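Side-chain contacts in VESB protease (Vibrio cholerae, PDB 4LK4), which probably cleaves peptide bonds as a secreted serine endopeptidase of the trypsin family: residues Gly42-Phe45 against Val51-Ala54; Tyr90-Tyr95 against Arg238-Lys243; Ala124-Leu129 against Tyr231-Tyr236. The protein carries 1 engineered substitution. All coordinates share one frame; numbering follows the deposited sequence.

Contact 1. Residues Gly42-Phe45 against Val51-Ala54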
ATOM      1  N   GLY A  42      -0.217   2.271  10.826  1.00 39.74           N
ATOM      2  CA  GLY A  42       0.483   3.451  10.444  1.00 39.91           C
ATOM      3  C   GLY A  42       0.678   3.581   8.947  1.00 40.60           C
ATOM      4  O   GLY A  42       0.310   2.693   8.161  1.00 41.33           O
ATOM      5  N   GLY A  43       1.232   4.726   8.550  1.00 39.52           N
ATOM      6  CA  GLY A  43       1.479   5.001   7.153  1.00 39.45           C
ATOM      7  C   GLY A  43       2.375   6.197   7.025  1.00 39.04           C
ATOM      8  O   GLY A  43       2.784   6.778   8.027  1.00 38.39           O
ATOM      9  N   SER A  44       2.697   6.529   5.784  1.00 39.54           N
ATOM     10  CA  SER A  44       3.467   7.714   5.460  1.00 40.33           C
ATOM     11  C   SER A  44       2.774   8.453   4.321  1.00 40.79           C
ATOM     12  O   SER A  44       2.112   7.828   3.489  1.00 43.55           O
ATOM     13  CB  SER A  44       4.916   7.342   5.109  1.00 41.57           C
ATOM     14  OG  SER A  44       5.058   6.785   3.820  1.00 42.50           O
ATOM     15  N   PHE A  45       2.873   9.779   4.303  1.00 41.37           N
ATOM     16  CA  PHE A  45       2.175  10.586   3.306  1.00 42.29           C
ATOM     17  C   PHE A  45       3.099  10.836   2.121  1.00 43.16           C
ATOM     18  O   PHE A  45       4.191  11.351   2.329  1.00 43.92           O
ATOM     19  CB  PHE A  45       1.723  11.911   3.929  1.00 42.54           C
ATOM     20  CG  PHE A  45       1.004  12.827   2.956  1.00 43.60           C
ATOM     21  CD1 PHE A  45      -0.041  12.362   2.201  1.00 42.59           C
ATOM     22  CD2 PHE A  45       1.380  14.174   2.815  1.00 44.78           C
ATOM     23  CE1 PHE A  45      -0.694  13.204   1.314  1.00 44.29           C
ATOM     24  CE2 PHE A  45       0.730  15.013   1.927  1.00 45.69           C
ATOM     25  CZ  PHE A  45      -0.302  14.524   1.171  1.00 45.71           C
ATOM     26  N   VAL A  51      -1.094   7.847   0.398  1.00 43.11           N
ATOM     27  CA  VAL A  51      -0.460   7.348   1.593  1.00 41.78           C
ATOM     28  C   VAL A  51       0.108   5.953   1.329  1.00 40.57           C
ATOM     29  O   VAL A  51      -0.522   5.130   0.668  1.00 41.16           O
ATOM     30  CB  VAL A  51      -1.514   7.238   2.681  1.00 42.57           C
ATOM     31  CG1 VAL A  51      -0.996   6.447   3.862  1.00 41.88           C
ATOM     32  CG2 VAL A  51      -1.967   8.626   3.094  1.00 44.57           C
ATOM     33  N   LEU A  52       1.296   5.697   1.853  1.00 39.58           N
ATOM     34  CA  LEU A  52       1.988   4.421   1.697  1.00 38.15           C
ATOM     35  C   LEU A  52       1.843   3.663   2.990  1.00 37.58           C
ATOM     36  O   LEU A  52       1.999   4.243   4.085  1.00 37.20           O
ATOM     37  CB  LEU A  52       3.467   4.667   1.456  1.00 38.12           C
ATOM     38  CG  LEU A  52       4.364   3.440   1.342  1.00 38.14           C
ATOM     39  CD1 LEU A  52       3.907   2.508   0.233  1.00 38.42           C
ATOM     40  CD2 LEU A  52       5.820   3.852   1.127  1.00 38.55           C
ATOM     41  N   THR A  53       1.522   2.383   2.886  1.00 38.36           N
ATOM     42  CA  THR A  53       1.276   1.568   4.064  1.00 38.06           C
ATOM     43  C   THR A  53       1.446   0.104   3.711  1.00 37.73           C
ATOM     44  O   THR A  53       1.928  -0.205   2.636  1.00 38.67           O
ATOM     45  CB  THR A  53      -0.123   1.858   4.639  1.00 39.19           C
ATOM     46  OG1 THR A  53      -0.206   1.304   5.955  1.00 42.31           O
ATOM     47  CG2 THR A  53      -1.192   1.231   3.818  1.00 40.40           C
ATOM     48  N   ALA A  54       1.056  -0.791   4.604  1.00 38.40           N
ATOM     49  CA  ALA A  54       1.245  -2.223   4.440  1.00 39.66           C
ATOM     50  C   ALA A  54      -0.046  -2.821   3.889  1.00 40.97           C
ATOM     51  O   ALA A  54      -1.123  -2.366   4.244  1.00 42.77           O
ATOM     52  CB  ALA A  54       1.590  -2.842   5.785  1.00 39.63           C
TER
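Val51 meets Phe45 in a non-hydrogen-bonded antiparallel pair, where its CG2 sits beside the rim of the aromatic ring, near the ring plane and 4.3 Å from Phe45 CD1. The other methyl, turned anti to the backbone N (chi1 168°), rests on the neighbouring carbonyl, with Val51 CG1 3.4 Å from Ser44 O. That oxygen is also approached by Val51 CA at 3.2 Å in a CA-H...O contact, while its main bond comes from the next residue.

Leu52 and Ser44 form the hydrogen-bonded pair: Leu52 N reaches Ser44 O at 2.8 Å and Ser44 N returns to Leu52 O at 2.9 Å. On the face these two residues share, Ser44 OG lies 3.6 Å from Leu52 CB and directs its polar function to Gln211.

At Thr53 the pattern changes. Antiparallel pairing would next join Ala54 N to Gly42 O, but the Thr53 hydroxyl takes that carbonyl instead; OG1 donates to Gly42 O over 2.7 Å at a C=O...donor angle of 163°. The side-chain bond therefore closes the pairing just as the second strand ends.

This is a tight beta hairpin of the N-terminal barrel in the trypsin fold, tied beyond its open end by the Cys41-Cys57 disulfide. As in related proteases, its second strand leads into the turn expected to carry the active-site histidine.

Contact 2. Residues Tyr90-Tyr95 against Arg238-Lys243; sequences YRHLSY and RDWITK
With CG anti to the backbone N in both residues (chi1 -155° for His92), the imidazole of His92 and the indole of Trp240 swing out from the chain until they overlap. With chi2 at 89°, the indole stands nearly upright on its CA-CB-CG plane and offers a face to the histidine. The imidazole forms an offset stack with the five-membered ring, centroids 4.1 Å apart and planes inclined by 28°. Because of that tilt one corner bears most of the contact: His92 CD2 lies over the indole face, 3.3 Å from Trp240 CD1.

The six-membered part of the indole meets backbone. Trp240 CZ2 lies 3.5 Å from His92 N, and the carbonyl of Tyr90 faces the indole rim, its O 3.7 Å from Trp240 CH2 and near the ring plane. On the pyrrole side, a water accepts from Trp240 NE1 at 3.0 Å and from Leu93 N at 2.9 Å, so the indole N-H is bridged to the backbone of the turn. This water also lies over the centre of one face of the imidazole.

The imidazole is also held from within its own segment. Ser94 N donates to His92 ND1 over 3.1 Å, close to the ring plane, within the type I turn from His92 to Tyr95. Next to it, Arg91 pairs with Asp59, which also bonds the hydroxyl of Tyr95.

The accepting ND1 is consistent with a neutral imidazole that keeps its proton on NE2; the Ser94 amide helps fix the rotation of the ring, and one side of it stacks on the indole.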
ATOM      1  N   TYR A  90      -5.127   0.427  -3.168  1.00 43.25           N
ATOM      2  CA  TYR A  90      -4.434  -0.436  -4.113  1.00 44.99           C
ATOM      3  C   TYR A  90      -3.481  -1.313  -3.325  1.00 44.81           C
ATOM      4  O   TYR A  90      -2.619  -0.803  -2.626  1.00 45.86           O
ATOM      5  CB  TYR A  90      -3.678   0.385  -5.176  1.00 44.88           C
ATOM      6  CG  TYR A  90      -4.582   1.394  -5.810  1.00 46.16           C
ATOM      7  CD1 TYR A  90      -4.740   2.653  -5.275  1.00 46.47           C
ATOM      8  CD2 TYR A  90      -5.328   1.069  -6.903  1.00 47.31           C
ATOM      9  CE1 TYR A  90      -5.619   3.567  -5.832  1.00 47.47           C
ATOM     10  CE2 TYR A  90      -6.174   1.979  -7.488  1.00 48.92           C
ATOM     11  CZ  TYR A  90      -6.334   3.226  -6.942  1.00 48.93           C
ATOM     12  OH  TYR A  90      -7.227   4.113  -7.541  1.00 50.55           O
ATOM     13  N   ARG A  91      -3.656  -2.623  -3.397  1.00 45.20           N
ATOM     14  CA  ARG A  91      -2.706  -3.533  -2.776  1.00 45.33           C
ATOM     15  C   ARG A  91      -1.889  -4.219  -3.833  1.00 45.22           C
ATOM     16  O   ARG A  91      -2.336  -4.369  -4.958  1.00 46.68           O
ATOM     17  CB  ARG A  91      -3.452  -4.591  -1.990  1.00 47.51           C
ATOM     18  CG  ARG A  91      -4.346  -4.035  -0.896  1.00 48.03           C
ATOM     19  CD  ARG A  91      -5.356  -5.101  -0.508  1.00 51.80           C
ATOM     20  NE  ARG A  91      -5.002  -5.712   0.751  1.00 54.93           N
ATOM     21  CZ  ARG A  91      -5.285  -6.956   1.126  1.00 56.77           C
ATOM     22  NH1 ARG A  91      -5.912  -7.813   0.322  1.00 56.80           N
ATOM     23  NH2 ARG A  91      -4.902  -7.346   2.343  1.00 57.27           N
ATOM     24  N   HIS A  92      -0.699  -4.683  -3.489  1.00 44.37           N
ATOM     25  CA  HIS A  92       0.085  -5.397  -4.472  1.00 44.37           C
ATOM     26  C   HIS A  92      -0.675  -6.635  -4.896  1.00 45.31           C
ATOM     27  O   HIS A  92      -1.182  -7.361  -4.066  1.00 45.35           O
ATOM     28  CB  HIS A  92       1.440  -5.786  -3.933  1.00 43.65           C
ATOM     29  CG  HIS A  92       2.460  -5.959  -5.007  1.00 44.55           C
ATOM     30  ND1 HIS A  92       2.535  -7.097  -5.772  1.00 46.28           N
ATOM     31  CD2 HIS A  92       3.414  -5.124  -5.481  1.00 45.06           C
ATOM     32  CE1 HIS A  92       3.504  -6.973  -6.659  1.00 46.83           C
ATOM     33  NE2 HIS A  92       4.054  -5.783  -6.505  1.00 46.50           N
ATOM     34  N   LEU A  93      -0.775  -6.877  -6.192  1.00 47.43           N
ATOM     35  CA  LEU A  93      -1.569  -7.993  -6.684  1.00 48.68           C
ATOM     36  C   LEU A  93      -0.880  -9.350  -6.464  1.00 50.14           C
ATOM     37  O   LEU A  93      -1.533 -10.397  -6.570  1.00 51.01           O
ATOM     38  CB  LEU A  93      -1.939  -7.772  -8.147  1.00 50.07           C
ATOM     39  CG  LEU A  93      -2.956  -6.636  -8.356  1.00 49.98           C
ATOM     40  CD1 LEU A  93      -3.270  -6.519  -9.836  1.00 51.19           C
ATOM     41  CD2 LEU A  93      -4.248  -6.879  -7.586  1.00 50.18           C
ATOM     42  N   SER A  94       0.418  -9.316  -6.144  1.00 50.21           N
ATOM     43  CA  SER A  94       1.180 -10.489  -5.681  1.00 51.24           C
ATOM     44  C   SER A  94       1.298 -10.569  -4.141  1.00 49.48           C
ATOM     45  O   SER A  94       1.984 -11.439  -3.607  1.00 49.87           O
ATOM     46  CB  SER A  94       2.572 -10.521  -6.343  1.00 52.12           C
ATOM     47  OG  SER A  94       2.428 -10.606  -7.774  1.00 55.28           O
ATOM     48  N   TYR A  95       0.615  -9.686  -3.425  1.00 47.87           N
ATOM     49  CA  TYR A  95       0.516  -9.815  -1.967  1.00 47.17           C
ATOM     50  C   TYR A  95      -0.042 -11.178  -1.649  1.00 49.00           C
ATOM     51  O   TYR A  95      -1.031 -11.608  -2.257  1.00 49.84           O
ATOM     52  CB  TYR A  95      -0.390  -8.741  -1.374  1.00 45.11           C
ATOM     53  CG  TYR A  95      -0.812  -9.006   0.048  1.00 44.19           C
ATOM     54  CD1 TYR A  95       0.118  -9.067   1.082  1.00 43.48           C
ATOM     55  CD2 TYR A  95      -2.145  -9.182   0.360  1.00 44.77           C
ATOM     56  CE1 TYR A  95      -0.278  -9.286   2.391  1.00 42.72           C
ATOM     57  CE2 TYR A  95      -2.551  -9.417   1.645  1.00 44.24           C
ATOM     58  CZ  TYR A  95      -1.618  -9.465   2.661  1.00 43.99           C
ATOM     59  OH  TYR A  95      -2.077  -9.724   3.921  1.00 43.54           O
ATOM     60  N   ARG A 238       9.685   1.015  -5.867  1.00 48.14           N
ATOM     61  CA  ARG A 238       9.489   2.370  -6.371  1.00 48.75           C
ATOM     62  C   ARG A 238       8.598   2.438  -7.609  1.00 51.30           C
ATOM     63  O   ARG A 238       7.716   3.304  -7.681  1.00 52.62           O
ATOM     64  CB  ARG A 238      10.838   3.017  -6.639  1.00 49.79           C
ATOM     65  CG  ARG A 238      11.682   3.208  -5.381  1.00 49.84           C
ATOM     66  CD  ARG A 238      10.948   4.044  -4.362  1.00 50.20           C
ATOM     67  NE  ARG A 238      10.436   5.250  -4.992  1.00 52.18           N
ATOM     68  CZ  ARG A 238      11.119   6.385  -5.129  1.00 53.66           C
ATOM     69  NH1 ARG A 238      12.343   6.500  -4.650  1.00 54.35           N
ATOM     70  NH2 ARG A 238      10.559   7.415  -5.749  1.00 54.26           N
ATOM     71  N   ASP A 239       8.804   1.530  -8.568  1.00 51.68           N
ATOM     72  CA  ASP A 239       7.973   1.507  -9.758  1.00 53.27           C
ATOM     73  C   ASP A 239       6.545   1.141  -9.439  1.00 50.67           C
ATOM     74  O   ASP A 239       5.608   1.702 -10.039  1.00 50.61           O
ATOM     75  CB  ASP A 239       8.505   0.526 -10.816  1.00 57.16           C
ATOM     76  CG  ASP A 239       9.817   0.981 -11.427  1.00 60.47           C
ATOM     77  OD1 ASP A 239      10.240   2.135 -11.202  1.00 62.84           O
ATOM     78  OD2 ASP A 239      10.432   0.167 -12.116  1.00 64.87           O
ATOM     79  N   TRP A 240       6.358   0.186  -8.532  1.00 46.60           N
ATOM     80  CA  TRP A 240       4.993  -0.213  -8.205  1.00 44.79           C
ATOM     81  C   TRP A 240       4.264   0.972  -7.571  1.00 44.34           C
ATOM     82  O   TRP A 240       3.097   1.246  -7.876  1.00 43.98           O
ATOM     83  CB  TRP A 240       4.973  -1.453  -7.311  1.00 43.97           C
ATOM     84  CG  TRP A 240       3.596  -1.887  -7.002  1.00 43.84           C
ATOM     85  CD1 TRP A 240       2.833  -2.760  -7.727  1.00 44.91           C
ATOM     86  CD2 TRP A 240       2.784  -1.441  -5.915  1.00 42.60           C
ATOM     87  NE1 TRP A 240       1.597  -2.895  -7.142  1.00 44.75           N
ATOM     88  CE2 TRP A 240       1.539  -2.089  -6.034  1.00 42.98           C
ATOM     89  CE3 TRP A 240       2.979  -0.534  -4.858  1.00 42.06           C
ATOM     90  CZ2 TRP A 240       0.501  -1.873  -5.139  1.00 42.03           C
ATOM     91  CZ3 TRP A 240       1.948  -0.320  -3.984  1.00 41.02           C
ATOM     92  CH2 TRP A 240       0.718  -0.990  -4.133  1.00 41.78           C
ATOM     93  N   ILE A 241       4.989   1.709  -6.734  1.00 43.26           N
ATOM     94  CA  ILE A 241       4.428   2.866  -6.046  1.00 43.35           C
ATOM     95  C   ILE A 241       4.085   3.963  -7.036  1.00 44.69           C
ATOM     96  O   ILE A 241       3.026   4.547  -6.973  1.00 44.92           O
ATOM     97  CB  ILE A 241       5.402   3.418  -4.979  1.00 42.53           C
ATOM     98  CG1 ILE A 241       5.526   2.395  -3.854  1.00 41.54           C
ATOM     99  CG2 ILE A 241       4.907   4.750  -4.406  1.00 42.62           C
ATOM    100  CD1 ILE A 241       6.756   2.554  -3.009  1.00 41.44           C
ATOM    101  N   THR A 242       5.007   4.236  -7.945  1.00 46.32           N
ATOM    102  CA  THR A 242       4.800   5.243  -8.972  1.00 47.19           C
ATOM    103  C   THR A 242       3.568   4.910  -9.781  1.00 48.69           C
ATOM    104  O   THR A 242       2.750   5.777 -10.049  1.00 50.11           O
ATOM    105  CB  THR A 242       6.019   5.303  -9.878  1.00 47.32           C
ATOM    106  OG1 THR A 242       7.123   5.735  -9.092  1.00 45.22           O
ATOM    107  CG2 THR A 242       5.797   6.247 -11.071  1.00 48.98           C
ATOM    108  N   LYS A 243       3.432   3.642 -10.139  1.00 50.12           N
ATOM    109  CA  LYS A 243       2.299   3.188 -10.941  1.00 51.96           C
ATOM    110  C   LYS A 243       0.966   3.384 -10.218  1.00 50.46           C
ATOM    111  O   LYS A 243      -0.043   3.645 -10.874  1.00 50.80           O
ATOM    112  CB  LYS A 243       2.478   1.726 -11.358  1.00 54.67           C
ATOM    113  CG  LYS A 243       1.179   1.059 -11.797  1.00 58.61           C
ATOM    114  CD  LYS A 243       1.345  -0.346 -12.375  1.00 60.41           C
ATOM    115  CE  LYS A 243      -0.015  -1.015 -12.470  1.00 63.27           C
ATOM    116  NZ  LYS A 243       0.007  -2.245 -13.292  1.00 65.95           N
TER
HETATM  117  O   HOH W   1       0.493  -5.411  -8.343  1.00 40.73           O

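Contact 3. Residues Ala124-Leu129 against Tyr231-Tyr236; sequences ATRTSL and YTNVSY
Arg126 and Ser235 share the direct hydrogen bond of this contact. The backbone N of Arg126, in the first turn of the short, weakly bonded helix 125-128, donates to Ser235 OG at a long 3.3 Å and a bent angle of 146°. The same hydroxyl bonds Gly122 O, so it ties the start of the helix to the chain just ahead of it. The first torsion of Ser235 puts OG beside its own backbone N and anti to the carbonyl carbon, directed at the helix.

A second polar link runs through water. One molecule accepts from Arg126 NE at 2.9 Å, lying in the plane of the guanidinium at its edge, and takes a weak bond from Asn233 ND2 at 3.1 Å. Each group has another partner: Arg126 NH2 bonds Gln165 OE1, and Asn233 ND2 bonds Ser182 O.

Van der Waals contact comes from the aliphatic part of the arginine. Its chain bends at chi2 (97°) and passes Asn233 at about a right angle, placing Arg126 CG 3.5 Å and Arg126 CD 3.6 Å from Asn233 ND2; the guanidinium and amide planes are 56° apart. Nearer the backbone, Arg126 CB packs on Ser235 CB at 3.7 Å. The same arginine side chain also touches Phe185, Leu162 and Leu212.

The arrangement belongs to the double-barrel trypsin fold: a helical turn in the connection between the two barrels is laid against the end of strand 229-233, the last strand of the C-terminal barrel, and against the residues that follow it.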
ATOM      1  N   ALA A 124      18.114   2.298  -5.844  1.00 60.40           N
ATOM      2  CA  ALA A 124      19.401   1.688  -5.543  1.00 62.08           C
ATOM      3  C   ALA A 124      19.820   1.754  -4.062  1.00 61.71           C
ATOM      4  O   ALA A 124      20.851   1.179  -3.691  1.00 63.68           O
ATOM      5  CB  ALA A 124      20.475   2.337  -6.406  1.00 64.65           C
ATOM      6  N   THR A 125      19.062   2.450  -3.215  1.00 59.22           N
ATOM      7  CA  THR A 125      19.545   2.737  -1.868  1.00 59.01           C
ATOM      8  C   THR A 125      19.674   1.493  -0.964  1.00 58.93           C
ATOM      9  O   THR A 125      20.677   1.324  -0.297  1.00 60.01           O
ATOM     10  CB  THR A 125      18.661   3.775  -1.164  1.00 57.52           C
ATOM     11  OG1 THR A 125      18.564   4.957  -1.965  1.00 57.16           O
ATOM     12  CG2 THR A 125      19.229   4.122   0.232  1.00 56.42           C
ATOM     13  N   ARG A 126      18.669   0.625  -0.948  1.00 57.57           N
ATOM     14  CA  ARG A 126      18.659  -0.509  -0.020  1.00 56.76           C
ATOM     15  C   ARG A 126      19.839  -1.433  -0.205  1.00 58.68           C
ATOM     16  O   ARG A 126      20.471  -1.851   0.765  1.00 58.03           O
ATOM     17  CB  ARG A 126      17.385  -1.318  -0.172  1.00 55.58           C
ATOM     18  CG  ARG A 126      17.574  -2.824  -0.061  1.00 56.11           C
ATOM     19  CD  ARG A 126      17.253  -3.261   1.317  1.00 54.21           C
ATOM     20  NE  ARG A 126      17.675  -4.621   1.655  1.00 54.41           N
ATOM     21  CZ  ARG A 126      18.808  -4.914   2.276  1.00 54.14           C
ATOM     22  NH1 ARG A 126      19.703  -3.974   2.518  1.00 53.97           N
ATOM     23  NH2 ARG A 126      19.056  -6.153   2.632  1.00 54.57           N
ATOM     24  N   THR A 127      20.128  -1.796  -1.440  1.00 61.32           N
ATOM     25  CA  THR A 127      21.259  -2.697  -1.656  1.00 64.88           C
ATOM     26  C   THR A 127      22.603  -1.997  -1.438  1.00 65.97           C
ATOM     27  O   THR A 127      23.597  -2.693  -1.354  1.00 68.29           O
ATOM     28  CB  THR A 127      21.233  -3.426  -3.013  1.00 66.74           C
ATOM     29  OG1 THR A 127      21.388  -2.493  -4.078  1.00 70.47           O
ATOM     30  CG2 THR A 127      19.932  -4.180  -3.196  1.00 64.81           C
ATOM     31  N   SER A 128      22.616  -0.663  -1.285  1.00 65.11           N
ATOM     32  CA  SER A 128      23.855   0.113  -0.976  1.00 68.23           C
ATOM     33  C   SER A 128      24.264   0.148   0.483  1.00 67.40           C
ATOM     34  O   SER A 128      25.363   0.571   0.815  1.00 68.12           O
ATOM     35  CB  SER A 128      23.695   1.575  -1.384  1.00 69.43           C
ATOM     36  OG  SER A 128      23.233   1.671  -2.718  1.00 73.58           O
ATOM     37  N   LEU A 129      23.346  -0.259   1.348  1.00 65.81           N
ATOM     38  CA  LEU A 129      23.480  -0.071   2.774  1.00 63.99           C
ATOM     39  C   LEU A 129      24.176  -1.261   3.403  1.00 64.88           C
ATOM     40  O   LEU A 129      23.737  -2.388   3.220  1.00 66.47           O
ATOM     41  CB  LEU A 129      22.089   0.095   3.391  1.00 59.93           C
ATOM     42  CG  LEU A 129      21.310   1.353   2.998  1.00 58.03           C
ATOM     43  CD1 LEU A 129      20.029   1.432   3.818  1.00 56.13           C
ATOM     44  CD2 LEU A 129      22.121   2.622   3.167  1.00 58.95           C
ATOM     45  N   TYR A 231      10.491  -5.787   7.316  1.00 39.63           N
ATOM     46  CA  TYR A 231      10.051  -4.515   6.747  1.00 38.49           C
ATOM     47  C   TYR A 231       9.978  -4.642   5.242  1.00 39.82           C
ATOM     48  O   TYR A 231      10.909  -5.139   4.604  1.00 42.24           O
ATOM     49  CB  TYR A 231      11.035  -3.404   7.123  1.00 38.02           C
ATOM     50  CG  TYR A 231      11.201  -3.237   8.611  1.00 38.02           C
ATOM     51  CD1 TYR A 231      12.082  -4.029   9.331  1.00 38.71           C
ATOM     52  CD2 TYR A 231      10.446  -2.306   9.302  1.00 37.74           C
ATOM     53  CE1 TYR A 231      12.188  -3.911  10.697  1.00 39.39           C
ATOM     54  CE2 TYR A 231      10.559  -2.154  10.659  1.00 38.68           C
ATOM     55  CZ  TYR A 231      11.422  -2.958  11.354  1.00 40.41           C
ATOM     56  OH  TYR A 231      11.516  -2.749  12.704  1.00 42.41           O
ATOM     57  N   THR A 232       8.863  -4.217   4.659  1.00 40.09           N
ATOM     58  CA  THR A 232       8.742  -4.220   3.236  1.00 40.07           C
ATOM     59  C   THR A 232       9.773  -3.231   2.707  1.00 40.97           C
ATOM     60  O   THR A 232       9.981  -2.165   3.290  1.00 40.39           O
ATOM     61  CB  THR A 232       7.337  -3.843   2.796  1.00 40.84           C
ATOM     62  OG1 THR A 232       6.405  -4.808   3.304  1.00 41.50           O
ATOM     63  CG2 THR A 232       7.228  -3.819   1.288  1.00 41.62           C
ATOM     64  N   ASN A 233      10.431  -3.627   1.621  1.00 40.96           N
ATOM     65  CA  ASN A 233      11.532  -2.904   1.043  1.00 42.28           C
ATOM     66  C   ASN A 233      11.092  -1.821   0.029  1.00 43.48           C
ATOM     67  O   ASN A 233      10.758  -2.131  -1.104  1.00 44.91           O
ATOM     68  CB  ASN A 233      12.429  -3.935   0.386  1.00 43.53           C
ATOM     69  CG  ASN A 233      13.606  -3.325  -0.336  1.00 45.23           C
ATOM     70  OD1 ASN A 233      13.728  -2.095  -0.468  1.00 45.66           O
ATOM     71  ND2 ASN A 233      14.496  -4.191  -0.812  1.00 46.61           N
ATOM     72  N   VAL A 234      11.110  -0.554   0.434  1.00 43.86           N
ATOM     73  CA  VAL A 234      10.621   0.500  -0.425  1.00 45.22           C
ATOM     74  C   VAL A 234      11.443   0.678  -1.711  1.00 46.23           C
ATOM     75  O   VAL A 234      10.877   1.004  -2.778  1.00 45.53           O
ATOM     76  CB  VAL A 234      10.513   1.829   0.337  1.00 46.48           C
ATOM     77  CG1 VAL A 234      10.340   3.020  -0.600  1.00 48.89           C
ATOM     78  CG2 VAL A 234       9.341   1.776   1.283  1.00 45.50           C
ATOM     79  N   SER A 235      12.753   0.475  -1.640  1.00 46.59           N
ATOM     80  CA  SER A 235      13.590   0.608  -2.851  1.00 47.28           C
ATOM     81  C   SER A 235      13.129  -0.319  -3.957  1.00 48.75           C
ATOM     82  O   SER A 235      13.024   0.073  -5.112  1.00 49.85           O
ATOM     83  CB  SER A 235      15.036   0.301  -2.558  1.00 47.14           C
ATOM     84  OG  SER A 235      15.592   1.362  -1.836  1.00 48.74           O
ATOM     85  N   TYR A 236      12.817  -1.552  -3.579  1.00 48.77           N
ATOM     86  CA  TYR A 236      12.468  -2.589  -4.518  1.00 47.73           C
ATOM     87  C   TYR A 236      11.117  -2.276  -5.144  1.00 48.13           C
ATOM     88  O   TYR A 236      10.768  -2.868  -6.158  1.00 49.08           O
ATOM     89  CB  TYR A 236      12.449  -3.926  -3.754  1.00 48.04           C
ATOM     90  CG  TYR A 236      12.026  -5.159  -4.523  1.00 48.15           C
ATOM     91  CD1 TYR A 236      12.935  -5.871  -5.294  1.00 52.07           C
ATOM     92  CD2 TYR A 236      10.743  -5.619  -4.460  1.00 48.02           C
ATOM     93  CE1 TYR A 236      12.561  -7.009  -6.006  1.00 51.69           C
ATOM     94  CE2 TYR A 236      10.348  -6.752  -5.163  1.00 50.70           C
ATOM     95  CZ  TYR A 236      11.270  -7.437  -5.930  1.00 51.97           C
ATOM     96  OH  TYR A 236      10.886  -8.554  -6.610  1.00 55.31           O
TER
HETATM   97  O   HOH W   2      15.483  -6.490   1.042  1.00 44.99           O

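In the fold
The three contacts follow the two-barrel plan of the trypsin domain. Contact 1 lies wholly in the first barrel and closes before the others open; contact 2 starts from strand 82-91 of that same barrel, the two lying about 13 Å apart between centres. Contact 3, about 17 Å from contact 1 and 15 Å from contact 2 between centres, is nested inside the chain loop that contact 2 closes. Strand 229-233 of the second barrel runs on into helix 238-243, which returns to the first barrel. Leu52 CD2 and Val234 CG2, 4.1 Å apart, join contacts 1 and 3. The three contacts thus join the linker, helix 238-243 and both barrels of the trypsin domain.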